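Local coordinates for protein serine--tRNA ligase, cytoplasmic (Candida albicans, PDB 3QO8) that catalyses the two-step attachment of serine to tRNA(Ser), first activating the amino acid with ATP as Ser-AMP and then passing it to the acceptor end of the tRNA, at residues Gln226-Val234 with Cys277-His285; Thr246-His255 with Glu299-Thr307. All blocks are in the same frame, centred on the assembly; numbering follows the deposited sequence. Where two conformers were deposited one is given.

Contact 1. Residues Gln226-Val234 with Cys277-His285; sequences QFDEELYKV and CFRREAGSH. With SSA (5'-O-(N-(L-seryl)-sulfamoyl)adenosine), chain B.
Two backbone hydrogen bonds tie Glu229 and Glu230, where helix 224-229 runs out, to the chain just past strand 269-278. Arg280 N gives a short, nearly straight bond to Glu230 O at 2.8 Å, and Ala282 N a longer one to Glu229 O at 3.3 Å. Ala282 suits its place by being small: its methyl CB packs against CB of Glu229.

The aliphatic part of Arg280 serves as a hydrophobic group. Its CG sits 3.6 Å from the centroid of the Tyr232 ring and only 3° off the normal, a CH-pi contact over the middle of one face. CD lies beside Leu231 O, and the bend at chi3 (49°) beyond it turns the guanidinium back toward the end of the helix. There NH1 hydrogen-bonds water 1, which lies in the guanidinium plane, while NE is held by a salt bridge to Asp236 of the second subunit.

Charge dominates around Arg279, whose extended chain delivers a guanidinium sandwiched between C8 of the adenine on one face and Glu230 OE2 on the other. The Glu230 pair is long, 3.8 Å from Glu230 OE2 to Arg279 NH1, and a matter of charge alone: no N-H points at the oxygen. Most of them face the seryl-adenylate analogue: Arg279 NH1 reaches O1S at 2.8 Å and NH2 donates to O9, while NE is taken by Ala245 O. Gln226 NE2 donates to the syn lone pair of Glu230 OE1, which steadies the carboxylate. Glu281, bent at chi2, accepts weakly from adenine N6 through OE1, while OE2 pairs with Arg294.

Residues 277-285 belong to motif 2 of the class II synthetases. The chemistry implies that Arg279 is a first-shell group, holding the sulfamoyl that stands in for the phosphate, and that Glu230 is a second-shell carboxylate, probably balancing its charge from behind.

Contact 2. Residues Thr246-His255 with Glu299-Thr307; sequences TSEQPISAYH and EKIEQFVLT. With SSA (5'-O-(N-(L-seryl)-sulfamoyl)adenosine), chain B.
Phe304 lays one face of its ring against the helical turn 248-252, covering the backbone at Ile251 and Ser252. Helix 248-252 and strand residues 299-307, part of the largely antiparallel sheet at the core of the class II synthetase fold, run in roughly the same direction, 29° apart, with their axes 9.5 Å from each other at closest. A flat, wide residue fills that gap well: Ile251 CG2 rests 3.7 Å from Phe304 CD2, and at the far end of the ring CZ comes within 3.5 Å of Ser252 CA. With CG anti to the backbone N (chi1 -172°), the ring reaches away from the strand to meet the helix. Further along, Leu306 CD2 touches His255 CD2, whose imidazole is hydrogen-bonded to Tyr271 and Glu258.

Toward the other end the packing turns polar and becomes the serine pocket. Thr246 caps the helix by accepting from Glu248 N, and the same OG1 takes a 2.8 Å bond from Lys300 NZ. Bends at chi3 and chi4 curl the lysine back, so that NZ also pairs with Glu302 OE1, approaching from above the carboxylate plane. Water 4 completes this polar layer, joining NZ and Lys300 O to Ser247 OG.

Two carboxylates suit the ligand's amino group, probably carried as ammonium, which would offset the closeness of Glu248 and Glu302. N10 donates to Thr246 OG1 and Glu302 OE2, and, in one of two modelled conformers of Glu248, to its OE1, while the seryl hydroxyl OG donates a hydrogen bond to Glu302 OE1 at 2.7 Å.

In the fold
Contacts 1 and 2 have centres 19 Å apart and meet along one bound ligand. Their segments alternate in the chain, 226-234, 246-255, 277-285, then 299-307, so each pairing spans part of the other. Strands 269-278 and 297-307, which carry the later segment of each contact, are antiparallel neighbours in the central sheet of the catalytic core, and Cys277 SG packs on both Thr246 and Lys300. The division of labour follows this layout: contact 1 holds the adenine, the sulfamoyl and the seryl carbonyl, contact 2 the amino group and hydroxyl of the seryl part. Both also touch the second subunit, which places the active site close to the interface of the homodimer across which tRNA binds.

Contact 1. Residues Gln226-Val234 with Cys277-His285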
loop_
_atom_site.group_PDB
_atom_site.type_symbol
_atom_site.label_atom_id
_atom_site.label_comp_id
_atom_site.label_asym_id
_atom_site.label_seq_id
_atom_site.Cartn_x
_atom_site.Cartn_y
_atom_site.Cartn_z
ATOM N N GLN A 226 -19.247 0.794 -1.786
ATOM C CA GLN A 226 -17.792 0.866 -1.741
ATOM C C GLN A 226 -17.177 -0.497 -2.078
ATOM O O GLN A 226 -16.165 -0.574 -2.778
ATOM C CB GLN A 226 -17.305 1.406 -0.388
ATOM C CG GLN A 226 -17.741 2.856 -0.135
ATOM C CD GLN A 226 -17.315 3.398 1.225
ATOM O OE1 GLN A 226 -18.086 3.370 2.192
ATOM N NE2 GLN A 226 -16.090 3.912 1.299
ATOM N N PHE A 227 -17.797 -1.574 -1.607
ATOM C CA PHE A 227 -17.306 -2.906 -1.936
ATOM C C PHE A 227 -17.426 -3.197 -3.432
ATOM O O PHE A 227 -16.646 -3.973 -3.987
ATOM C CB PHE A 227 -18.039 -3.974 -1.125
ATOM C CG PHE A 227 -17.613 -4.037 0.315
ATOM C CD1 PHE A 227 -16.528 -4.808 0.696
ATOM C CD2 PHE A 227 -18.296 -3.321 1.286
ATOM C CE1 PHE A 227 -16.133 -4.868 2.019
ATOM C CE2 PHE A 227 -17.905 -3.376 2.609
ATOM C CZ PHE A 227 -16.822 -4.152 2.977
ATOM N N ASP A 228 -18.396 -2.559 -4.080
ATOM C CA ASP A 228 -18.688 -2.820 -5.490
ATOM C C ASP A 228 -17.728 -2.158 -6.484
ATOM O O ASP A 228 -17.243 -2.803 -7.407
ATOM C CB ASP A 228 -20.132 -2.422 -5.822
ATOM C CG ASP A 228 -21.152 -3.366 -5.212
ATOM O OD1 ASP A 228 -20.839 -4.567 -5.062
ATOM O OD2 ASP A 228 -22.269 -2.909 -4.885
ATOM N N GLU A 229 -17.460 -0.871 -6.310
ATOM C CA GLU A 229 -16.665 -0.164 -7.307
ATOM C C GLU A 229 -15.489 0.611 -6.730
ATOM O O GLU A 229 -14.836 1.375 -7.446
ATOM C CB GLU A 229 -17.553 0.775 -8.131
ATOM C CG GLU A 229 -18.253 1.854 -7.322
ATOM C CD GLU A 229 -19.225 2.671 -8.159
ATOM O OE1 GLU A 229 -19.469 2.296 -9.328
ATOM O OE2 GLU A 229 -19.741 3.689 -7.649
ATOM N N GLU A 230 -15.220 0.431 -5.440
ATOM C CA GLU A 230 -14.140 1.191 -4.818
ATOM C C GLU A 230 -12.977 0.322 -4.347
ATOM O O GLU A 230 -11.821 0.634 -4.641
ATOM C CB GLU A 230 -14.657 2.071 -3.667
ATOM C CG GLU A 230 -13.677 3.164 -3.220
ATOM C CD GLU A 230 -14.112 3.882 -1.937
ATOM O OE1 GLU A 230 -14.641 3.207 -1.018
ATOM O OE2 GLU A 230 -13.921 5.119 -1.843
ATOM N N LEU A 231 -13.272 -0.768 -3.635
ATOM C CA LEU A 231 -12.230 -1.460 -2.868
ATOM C C LEU A 231 -11.531 -2.589 -3.607
ATOM O O LEU A 231 -12.172 -3.431 -4.234
ATOM C CB LEU A 231 -12.791 -2.001 -1.552
ATOM C CG LEU A 231 -13.355 -0.957 -0.591
ATOM C CD1 LEU A 231 -13.912 -1.646 0.641
ATOM C CD2 LEU A 231 -12.278 0.053 -0.214
ATOM N N TYR A 232 -10.206 -2.612 -3.508
ATOM C CA TYR A 232 -9.441 -3.707 -4.055
ATOM C C TYR A 232 -9.470 -4.822 -3.039
ATOM O O TYR A 232 -9.258 -4.590 -1.846
ATOM C CB TYR A 232 -7.979 -3.313 -4.244
ATOM C CG TYR A 232 -7.698 -2.391 -5.400
ATOM C CD1 TYR A 232 -7.457 -2.895 -6.670
ATOM C CD2 TYR A 232 -7.649 -1.021 -5.213
ATOM C CE1 TYR A 232 -7.183 -2.059 -7.729
ATOM C CE2 TYR A 232 -7.373 -0.168 -6.263
ATOM C CZ TYR A 232 -7.139 -0.695 -7.517
ATOM O OH TYR A 232 -6.862 0.152 -8.560
ATOM N N LYS A 233 -9.696 -6.037 -3.508
ATOM C CA LYS A 233 -9.601 -7.200 -2.638
ATOM C C LYS A 233 -8.169 -7.764 -2.662
ATOM O O LYS A 233 -7.496 -7.735 -3.691
ATOM C CB LYS A 233 -10.633 -8.247 -3.072
ATOM C CG LYS A 233 -10.794 -9.412 -2.108
ATOM C CD LYS A 233 -11.879 -10.376 -2.568
ATOM C CE LYS A 233 -13.255 -9.736 -2.495
ATOM N NZ LYS A 233 -14.331 -10.656 -2.975
ATOM N N VAL A 234 -7.698 -8.253 -1.517
ATOM C CA VAL A 234 -6.361 -8.811 -1.411
ATOM C C VAL A 234 -6.469 -10.316 -1.185
ATOM O O VAL A 234 -7.226 -10.751 -0.329
ATOM C CB VAL A 234 -5.595 -8.157 -0.236
ATOM C CG1 VAL A 234 -4.296 -8.858 0.016
ATOM C CG2 VAL A 234 -5.350 -6.674 -0.525
ATOM N N CYS A 277 -3.867 5.200 0.187
ATOM C CA CYS A 277 -5.283 4.954 -0.077
ATOM C C CYS A 277 -5.402 4.364 -1.465
ATOM O O CYS A 277 -4.716 4.803 -2.387
ATOM C CB CYS A 277 -6.075 6.271 -0.011
ATOM S SG CYS A 277 -5.827 7.170 1.553
ATOM N N PHE A 278 -6.279 3.378 -1.622
ATOM C CA PHE A 278 -6.380 2.644 -2.887
ATOM C C PHE A 278 -7.824 2.609 -3.349
ATOM O O PHE A 278 -8.711 2.217 -2.588
ATOM C CB PHE A 278 -5.821 1.221 -2.704
ATOM C CG PHE A 278 -4.417 1.209 -2.163
ATOM C CD1 PHE A 278 -3.328 1.239 -3.022
ATOM C CD2 PHE A 278 -4.191 1.231 -0.791
ATOM C CE1 PHE A 278 -2.026 1.271 -2.514
ATOM C CE2 PHE A 278 -2.904 1.263 -0.286
ATOM C CZ PHE A 278 -1.825 1.271 -1.146
ATOM N N ARG A 279 -8.064 3.032 -4.592
ATOM C CA ARG A 279 -9.416 3.089 -5.108
ATOM C C ARG A 279 -9.475 2.604 -6.549
ATOM O O ARG A 279 -8.700 3.041 -7.384
ATOM C CB ARG A 279 -9.945 4.517 -5.003
ATOM C CG ARG A 279 -9.890 5.056 -3.590
ATOM C CD ARG A 279 -10.605 6.387 -3.467
ATOM N NE ARG A 279 -10.491 6.890 -2.105
ATOM C CZ ARG A 279 -11.247 7.858 -1.595
ATOM N NH1 ARG A 279 -12.201 8.435 -2.338
ATOM N NH2 ARG A 279 -11.056 8.238 -0.332
ATOM N N ARG A 280 -10.390 1.682 -6.821
ATOM C CA ARG A 280 -10.570 1.155 -8.170
ATOM C C ARG A 280 -11.093 2.209 -9.142
ATOM O O ARG A 280 -10.832 2.124 -10.338
ATOM C CB ARG A 280 -11.498 -0.063 -8.145
ATOM C CG ARG A 280 -10.903 -1.264 -7.379
ATOM C CD ARG A 280 -11.753 -2.521 -7.566
ATOM N NE ARG A 280 -12.048 -2.741 -8.976
ATOM C CZ ARG A 280 -13.277 -2.894 -9.465
ATOM N NH1 ARG A 280 -14.326 -2.873 -8.649
ATOM N NH2 ARG A 280 -13.455 -3.075 -10.766
ATOM N N GLU A 281 -11.811 3.209 -8.623
ATOM C CA GLU A 281 -12.417 4.238 -9.466
ATOM C C GLU A 281 -13.110 3.563 -10.641
ATOM O O GLU A 281 -12.971 3.988 -11.789
ATOM C CB GLU A 281 -11.352 5.206 -9.973
ATOM C CG GLU A 281 -10.639 5.971 -8.840
ATOM C CD GLU A 281 -11.551 7.001 -8.180
ATOM O OE1 GLU A 281 -11.462 7.204 -6.949
ATOM O OE2 GLU A 281 -12.362 7.618 -8.897
ATOM N N ALA A 282 -13.841 2.495 -10.344
ATOM C CA ALA A 282 -14.399 1.634 -11.380
ATOM C C ALA A 282 -15.461 2.338 -12.226
ATOM O O ALA A 282 -15.687 1.969 -13.378
ATOM C CB ALA A 282 -14.956 0.352 -10.764
ATOM N N GLY A 283 -16.102 3.355 -11.657
ATOM C CA GLY A 283 -17.087 4.134 -12.387
ATOM C C GLY A 283 -16.513 5.403 -12.996
ATOM O O GLY A 283 -17.250 6.239 -13.519
ATOM N N SER A 284 -15.192 5.544 -12.930
ATOM C CA SER A 284 -14.516 6.735 -13.433
ATOM C C SER A 284 -13.601 6.401 -14.607
ATOM O O SER A 284 -12.400 6.194 -14.432
ATOM C CB SER A 284 -13.705 7.399 -12.317
ATOM O OG SER A 284 -14.521 7.708 -11.201
ATOM N N HIS A 285 -14.175 6.353 -15.805
ATOM C CA HIS A 285 -13.412 6.021 -17.000
ATOM C C HIS A 285 -13.055 7.272 -17.789
ATOM O O HIS A 285 -13.927 8.064 -18.142
ATOM C CB HIS A 285 -14.200 5.053 -17.885
ATOM C CG HIS A 285 -14.605 3.792 -17.188
ATOM N ND1 HIS A 285 -13.829 2.651 -17.203
ATOM C CD2 HIS A 285 -15.701 3.491 -16.453
ATOM C CE1 HIS A 285 -14.432 1.703 -16.507
ATOM N NE2 HIS A 285 -15.570 2.188 -16.042
HETATM N N10 SSA B . -12.259 9.967 4.737
HETATM C CA SSA B . -12.915 10.965 3.894
HETATM C CB SSA B . -12.338 12.352 4.178
HETATM O OG SSA B . -10.986 12.446 3.686
HETATM C C9 SSA B . -12.738 10.621 2.442
HETATM O O9 SSA B . -12.029 9.688 2.086
HETATM N N8 SSA B . -13.390 11.392 1.577
HETATM S S1 SSA B . -13.094 11.381 0.003
HETATM O O1S SSA B . -13.530 10.178 -0.646
HETATM O O2S SSA B . -13.737 12.511 -0.582
HETATM O "O5'" SSA B . -11.582 11.562 -0.236
HETATM C "C5'" SSA B . -10.870 12.630 0.363
HETATM C "C4'" SSA B . -9.997 13.314 -0.694
HETATM O "O4'" SSA B . -9.049 12.427 -1.300
HETATM C "C3'" SSA B . -10.778 13.872 -1.863
HETATM O "O3'" SSA B . -11.402 15.109 -1.490
HETATM C "C2'" SSA B . -9.671 14.033 -2.898
HETATM O "O2'" SSA B . -8.904 15.223 -2.631
HETATM C "C1'" SSA B . -8.768 12.828 -2.635
HETATM N N9 SSA B . -9.101 11.725 -3.560
HETATM C C8 SSA B . -10.223 10.987 -3.569
HETATM N N7 SSA B . -10.144 10.095 -4.580
HETATM C C5 SSA B . -8.959 10.282 -5.190
HETATM C C6 SSA B . -8.333 9.667 -6.257
HETATM N N6 SSA B . -8.964 8.657 -6.895
HETATM N N1 SSA B . -7.106 10.089 -6.641
HETATM C C2 SSA B . -6.499 11.093 -5.998
HETATM N N3 SSA B . -7.077 11.700 -4.953
HETATM C C4 SSA B . -8.309 11.317 -4.547
HETATM O O HOH W 1 -14.440 -3.147 -5.839
HETATM O O HOH W 2 -13.245 4.122 -6.246
HETATM O O HOH W 3 -9.094 -0.408 -1.958
#

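Contact 2. Residues Thr246-His255 with Glu299-Thr307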
loop_
_atom_site.group_PDB
_atom_site.type_symbol
_atom_site.label_atom_id
_atom_site.label_comp_id
_atom_site.label_asym_id
_atom_site.label_seq_id
_atom_site.Cartn_x
_atom_site.Cartn_y
_atom_site.Cartn_z
ATOM N N THR A 246 -9.270 4.869 2.453
ATOM C CA THR A 246 -8.976 6.058 3.251
ATOM C C THR A 246 -8.673 5.598 4.665
ATOM O O THR A 246 -9.249 4.612 5.127
ATOM C CB THR A 246 -10.194 7.058 3.279
ATOM O OG1 THR A 246 -10.076 7.931 4.409
ATOM C CG2 THR A 246 -11.514 6.308 3.392
ATOM N N SER A 247 -7.772 6.296 5.353
ATOM C CA SER A 247 -7.460 5.929 6.733
ATOM C C SER A 247 -8.672 6.052 7.658
ATOM O O SER A 247 -8.668 5.525 8.774
ATOM C CB SER A 247 -6.245 6.696 7.282
ATOM O OG SER A 247 -6.470 8.104 7.306
ATOM N N GLU A 248 -9.702 6.751 7.184
ATOM C CA GLU A 248 -10.972 6.840 7.896
ATOM C C GLU A 248 -11.452 5.448 8.290
ATOM O O GLU A 248 -11.941 5.226 9.394
ATOM C CB GLU A 248 -12.032 7.517 7.017
ATOM C CG GLU A 248 -13.401 7.638 7.669
ATOM C CD GLU A 248 -14.551 7.798 6.663
ATOM O OE1 GLU A 248 -14.353 8.370 5.558
ATOM O OE2 GLU A 248 -15.666 7.332 6.990
ATOM N N GLN A 249 -11.309 4.505 7.370
ATOM C CA GLN A 249 -11.826 3.160 7.577
ATOM C C GLN A 249 -11.181 2.439 8.773
ATOM O O GLN A 249 -11.879 2.087 9.728
ATOM C CB GLN A 249 -11.771 2.360 6.276
ATOM C CG GLN A 249 -12.882 2.795 5.316
ATOM C CD GLN A 249 -12.573 2.517 3.847
ATOM O OE1 GLN A 249 -11.448 2.181 3.477
ATOM N NE2 GLN A 249 -13.585 2.664 3.002
ATOM N N PRO A 250 -9.849 2.242 8.749
ATOM C CA PRO A 250 -9.268 1.539 9.906
ATOM C C PRO A 250 -9.281 2.383 11.192
ATOM O O PRO A 250 -9.450 1.846 12.282
ATOM C CB PRO A 250 -7.822 1.220 9.459
ATOM C CG PRO A 250 -7.501 2.232 8.368
ATOM C CD PRO A 250 -8.865 2.502 7.680
ATOM N N ILE A 251 -9.128 3.693 11.069
ATOM C CA ILE A 251 -9.105 4.534 12.255
ATOM C C ILE A 251 -10.491 4.594 12.909
ATOM O O ILE A 251 -10.609 4.680 14.128
ATOM C CB ILE A 251 -8.541 5.945 11.935
ATOM C CG1 ILE A 251 -7.077 5.818 11.485
ATOM C CG2 ILE A 251 -8.701 6.873 13.155
ATOM C CD1 ILE A 251 -6.378 7.139 11.080
ATOM N N SER A 252 -11.554 4.529 12.108
ATOM C CA SER A 252 -12.893 4.508 12.690
ATOM C C SER A 252 -13.068 3.240 13.535
ATOM O O SER A 252 -13.783 3.243 14.534
ATOM C CB SER A 252 -13.991 4.601 11.615
ATOM O OG SER A 252 -14.111 3.386 10.889
ATOM N N ALA A 253 -12.396 2.158 13.142
ATOM C CA ALA A 253 -12.506 0.898 13.882
ATOM C C ALA A 253 -11.502 0.797 15.030
ATOM O O ALA A 253 -11.523 -0.171 15.783
ATOM C CB ALA A 253 -12.339 -0.284 12.947
ATOM N N TYR A 254 -10.621 1.788 15.146
ATOM C CA TYR A 254 -9.558 1.791 16.159
ATOM C C TYR A 254 -10.123 1.582 17.571
ATOM O O TYR A 254 -9.595 0.782 18.345
ATOM C CB TYR A 254 -8.788 3.113 16.079
ATOM C CG TYR A 254 -7.495 3.203 16.876
ATOM C CD1 TYR A 254 -6.345 2.533 16.459
ATOM C CD2 TYR A 254 -7.412 3.998 18.008
ATOM C CE1 TYR A 254 -5.152 2.638 17.162
ATOM C CE2 TYR A 254 -6.223 4.110 18.724
ATOM C CZ TYR A 254 -5.098 3.430 18.288
ATOM O OH TYR A 254 -3.929 3.533 18.999
ATOM N N HIS A 255 -11.194 2.299 17.901
ATOM C CA HIS A 255 -11.804 2.197 19.231
ATOM C C HIS A 255 -13.059 1.331 19.253
ATOM O O HIS A 255 -13.852 1.422 20.190
ATOM C CB HIS A 255 -12.139 3.587 19.788
ATOM C CG HIS A 255 -10.936 4.408 20.119
ATOM N ND1 HIS A 255 -10.076 4.085 21.148
ATOM C CD2 HIS A 255 -10.448 5.543 19.562
ATOM C CE1 HIS A 255 -9.102 4.976 21.200
ATOM N NE2 HIS A 255 -9.306 5.872 20.251
ATOM N N GLU A 299 -1.552 9.200 -1.209
ATOM C CA GLU A 299 -1.417 9.406 0.238
ATOM C C GLU A 299 -2.388 10.466 0.753
ATOM O O GLU A 299 -2.752 11.386 0.024
ATOM C CB GLU A 299 0.022 9.790 0.606
ATOM C CG GLU A 299 1.020 8.601 0.494
ATOM C CD GLU A 299 1.215 8.153 -0.945
ATOM O OE1 GLU A 299 1.749 8.945 -1.745
ATOM O OE2 GLU A 299 0.836 7.010 -1.275
ATOM N N LYS A 300 -2.795 10.348 2.013
ATOM C CA LYS A 300 -3.739 11.306 2.576
ATOM C C LYS A 300 -3.515 11.459 4.073
ATOM O O LYS A 300 -3.428 10.464 4.809
ATOM C CB LYS A 300 -5.194 10.881 2.289
ATOM C CG LYS A 300 -6.262 11.873 2.838
ATOM C CD LYS A 300 -7.689 11.597 2.270
ATOM C CE LYS A 300 -8.144 10.139 2.508
ATOM N NZ LYS A 300 -7.970 9.704 3.926
ATOM N N ILE A 301 -3.389 12.709 4.504
ATOM C CA ILE A 301 -3.492 13.065 5.906
ATOM C C ILE A 301 -4.960 13.365 6.215
ATOM O O ILE A 301 -5.571 14.247 5.609
ATOM C CB ILE A 301 -2.618 14.285 6.260
ATOM C CG1 ILE A 301 -1.153 14.020 5.869
ATOM C CG2 ILE A 301 -2.757 14.618 7.751
ATOM C CD1 ILE A 301 -0.605 12.693 6.405
ATOM N N GLU A 302 -5.495 12.625 7.182
ATOM C CA GLU A 302 -6.905 12.593 7.520
ATOM C C GLU A 302 -7.117 13.143 8.934
ATOM O O GLU A 302 -6.349 12.830 9.847
ATOM C CB GLU A 302 -7.356 11.119 7.510
ATOM C CG GLU A 302 -8.823 10.891 7.862
ATOM C CD GLU A 302 -9.766 11.259 6.721
ATOM O OE1 GLU A 302 -9.278 11.795 5.697
ATOM O OE2 GLU A 302 -10.993 10.998 6.841
ATOM N N GLN A 303 -8.151 13.956 9.123
ATOM C CA GLN A 303 -8.614 14.281 10.474
ATOM C C GLN A 303 -9.668 13.266 10.882
ATOM O O GLN A 303 -10.650 13.067 10.163
ATOM C CB GLN A 303 -9.286 15.657 10.514
ATOM C CG GLN A 303 -8.418 16.812 10.130
ATOM C CD GLN A 303 -9.184 18.119 10.239
ATOM O OE1 GLN A 303 -9.564 18.531 11.330
ATOM N NE2 GLN A 303 -9.435 18.757 9.104
ATOM N N PHE A 304 -9.494 12.620 12.030
ATOM C CA PHE A 304 -10.552 11.749 12.510
ATOM C C PHE A 304 -10.792 12.049 13.978
ATOM O O PHE A 304 -9.860 12.035 14.789
ATOM C CB PHE A 304 -10.253 10.254 12.311
ATOM C CG PHE A 304 -11.440 9.368 12.645
ATOM C CD1 PHE A 304 -12.352 9.008 11.654
ATOM C CD2 PHE A 304 -11.682 8.971 13.945
ATOM C CE1 PHE A 304 -13.457 8.226 11.956
ATOM C CE2 PHE A 304 -12.795 8.190 14.263
ATOM C CZ PHE A 304 -13.683 7.820 13.271
ATOM N N VAL A 305 -12.046 12.315 14.315
ATOM C CA VAL A 305 -12.374 12.804 15.646
ATOM C C VAL A 305 -13.579 12.084 16.219
ATOM O O VAL A 305 -14.552 11.832 15.516
ATOM C CB VAL A 305 -12.678 14.323 15.630
ATOM C CG1 VAL A 305 -12.963 14.823 17.049
ATOM C CG2 VAL A 305 -11.519 15.095 15.013
ATOM N N LEU A 306 -13.493 11.756 17.504
ATOM C CA LEU A 306 -14.612 11.223 18.254
ATOM C C LEU A 306 -14.946 12.247 19.318
ATOM O O LEU A 306 -14.052 12.771 19.988
ATOM C CB LEU A 306 -14.227 9.889 18.916
ATOM C CG LEU A 306 -13.782 8.720 18.040
ATOM C CD1 LEU A 306 -12.344 8.900 17.605
ATOM C CD2 LEU A 306 -13.888 7.402 18.827
ATOM N N THR A 307 -16.231 12.548 19.466
ATOM C CA THR A 307 -16.678 13.532 20.425
ATOM C C THR A 307 -17.945 13.034 21.107
ATOM O O THR A 307 -18.550 12.053 20.675
ATOM C CB THR A 307 -17.116 14.860 19.739
ATOM O OG1 THR A 307 -18.389 14.667 19.106
ATOM C CG2 THR A 307 -16.120 15.310 18.678
HETATM N N10 SSA B . -12.259 9.967 4.737
HETATM C CA SSA B . -12.915 10.965 3.894
HETATM C CB SSA B . -12.338 12.352 4.178
HETATM O OG SSA B . -10.986 12.446 3.686
HETATM C C9 SSA B . -12.738 10.621 2.442
HETATM O O9 SSA B . -12.029 9.688 2.086
HETATM N N8 SSA B . -13.390 11.392 1.577
HETATM S S1 SSA B . -13.094 11.381 0.003
HETATM O O1S SSA B . -13.530 10.178 -0.646
HETATM O O2S SSA B . -13.737 12.511 -0.582
HETATM O "O5'" SSA B . -11.582 11.562 -0.236
HETATM C "C5'" SSA B . -10.870 12.630 0.363
HETATM C "C4'" SSA B . -9.997 13.314 -0.694
HETATM O "O4'" SSA B . -9.049 12.427 -1.300
HETATM C "C3'" SSA B . -10.778 13.872 -1.863
HETATM O "O3'" SSA B . -11.402 15.109 -1.490
HETATM C "C2'" SSA B . -9.671 14.033 -2.898
HETATM O "O2'" SSA B . -8.904 15.223 -2.631
HETATM C "C1'" SSA B . -8.768 12.828 -2.635
HETATM N N9 SSA B . -9.101 11.725 -3.560
HETATM C C8 SSA B . -10.223 10.987 -3.569
HETATM N N7 SSA B . -10.144 10.095 -4.580
HETATM C C5 SSA B . -8.959 10.282 -5.190
HETATM C C6 SSA B . -8.333 9.667 -6.257
HETATM N N6 SSA B . -8.964 8.657 -6.895
HETATM N N1 SSA B . -7.106 10.089 -6.641
HETATM C C2 SSA B . -6.499 11.093 -5.998
HETATM N N3 SSA B . -7.077 11.700 -4.953
HETATM C C4 SSA B . -8.309 11.317 -4.547
HETATM O O HOH W 4 -5.230 8.372 4.868
#